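Local coordinates for two-domain protein containing predicted PHP-like metal-dependent phosphoesterase (Bacteroides vulgatus ATCC 8482, PDB 3E38) that binds three zinc ions in a PHP-like domain and is probably a metal-dependent phosphoesterase, perhaps with exonuclease activity on nucleic acids, at residues A178-W181 / C182-N186. Numbering follows the deposited sequence.
Sequences AIQW and CLDKN
Gln180 and Asp184, one turn apart on helix 176-185, are joined through amide and carboxylate. Gln180 NE2 donates to Asp184 OD1 at 2.9 Å, meeting the oxygen on its syn side but 34° out of the carboxylate plane, and reaches OD2 of the same residue in a weak bond of 3.4 Å. CG of Gln180 stands anti to the backbone N (chi1 -170°), and a bend at chi2 swings the amide toward Asp184. An alanine here has no amide to offer, and the Asp184 carboxylate would probably be left without this donor's hold and freer to turn. Four backbone i to i+4 bonds also link the two segments: Cys182 N to Ala178 O, Leu183 N to Ile179 O, Asp184 N to Gln180 O and Lys185 N to Trp181 O, the last 2.8 Å long. Apolar contact is lighter, CG2 of Ile179 lying 4.3 Å from CD1 of Leu183; both side chains also touch Met189 of strand 188-192 and residues of the Ig-like domain. Around the helix, the Trp181 ring meets Trp150 edge-to-face, and Lys185 makes a cation-pi contact with Trp150. The helix lies in the connection between parallel strands 165-170 and 188-192, a beta-alpha-beta crossover. Its chemistry is thus divided: buried Ala178, Ile179 and Cys182 pack against the strands, while the amide-carboxylate hydrogen bond ties successive turns on a more exposed side.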
# COMPACT_ATOMS: atom_id res chain seq x y z
N ALA B 178 11.80 27.80 15.78
CA ALA B 178 13.23 27.57 15.55
C ALA B 178 13.65 28.17 14.24
O ALA B 178 14.79 28.60 14.07
CB ALA B 178 13.57 26.05 15.57
N ILE B 179 12.71 28.20 13.30
CA ILE B 179 12.99 28.74 11.97
C ILE B 179 13.42 30.19 12.15
O ILE B 179 14.46 30.62 11.66
CB ILE B 179 11.78 28.59 10.98
CG1 ILE B 179 11.48 27.11 10.72
CG2 ILE B 179 12.08 29.26 9.65
CD1 ILE B 179 10.14 26.86 10.10
N GLN B 180 12.64 30.92 12.92
CA GLN B 180 12.88 32.35 13.11
C GLN B 180 14.18 32.56 13.85
O GLN B 180 14.87 33.57 13.67
CB GLN B 180 11.71 33.00 13.86
CG GLN B 180 11.75 34.50 13.88
CD GLN B 180 11.80 35.07 12.47
OE1 GLN B 180 11.02 34.69 11.61
NE2 GLN B 180 12.72 36.00 12.25
N TRP B 181 14.51 31.61 14.70
CA TRP B 181 15.75 31.68 15.50
C TRP B 181 16.94 31.55 14.59
O TRP B 181 17.88 32.32 14.66
CB TRP B 181 15.81 30.61 16.59
CG TRP B 181 14.88 30.93 17.69
CD1 TRP B 181 14.49 32.18 18.06
CD2 TRP B 181 14.31 30.04 18.66
NE1 TRP B 181 13.65 32.12 19.14
CE2 TRP B 181 13.54 30.82 19.55
CE3 TRP B 181 14.40 28.68 18.88
CZ2 TRP B 181 12.84 30.27 20.59
CZ3 TRP B 181 13.71 28.14 19.93
CH2 TRP B 181 12.94 28.91 20.77
N CYS B 182 16.87 30.56 13.73
CA CYS B 182 17.95 30.32 12.78
C CYS B 182 18.10 31.50 11.82
O CYS B 182 19.23 31.88 11.46
CB CYS B 182 17.74 29.05 11.99
SG CYS B 182 17.77 27.56 12.99
N LEU B 183 16.98 32.11 11.49
CA LEU B 183 16.98 33.26 10.57
C LEU B 183 17.64 34.45 11.27
O LEU B 183 18.54 35.08 10.72
CB LEU B 183 15.59 33.65 10.03
CG LEU B 183 14.83 32.63 9.16
CD1 LEU B 183 13.48 33.24 8.76
CD2 LEU B 183 15.62 32.14 7.92
N ASP B 184 17.26 34.69 12.52
CA ASP B 184 17.80 35.85 13.26
C ASP B 184 19.23 35.67 13.71
O ASP B 184 20.02 36.60 13.72
CB ASP B 184 16.96 36.15 14.49
CG ASP B 184 15.53 36.53 14.15
OD1 ASP B 184 15.29 37.02 13.03
OD2 ASP B 184 14.64 36.33 15.02
N LYS B 185 19.59 34.43 14.02
CA LYS B 185 20.90 34.13 14.61
C LYS B 185 21.89 33.51 13.61
O LYS B 185 23.00 33.12 13.96
CB LYS B 185 20.67 33.27 15.85
CG LYS B 185 20.26 34.15 17.03
CD LYS B 185 19.36 33.53 18.12
CE LYS B 185 19.06 34.65 19.21
NZ LYS B 185 17.78 34.53 20.02
N ASN B 186 21.45 33.41 12.37
CA ASN B 186 22.26 32.87 11.27
C ASN B 186 22.74 31.44 11.47
O ASN B 186 23.92 31.13 11.30
CB ASN B 186 23.49 33.77 11.05
CG ASN B 186 24.14 33.53 9.70
OD1 ASN B 186 23.50 33.02 8.78
ND2 ASN B 186 25.39 33.90 9.58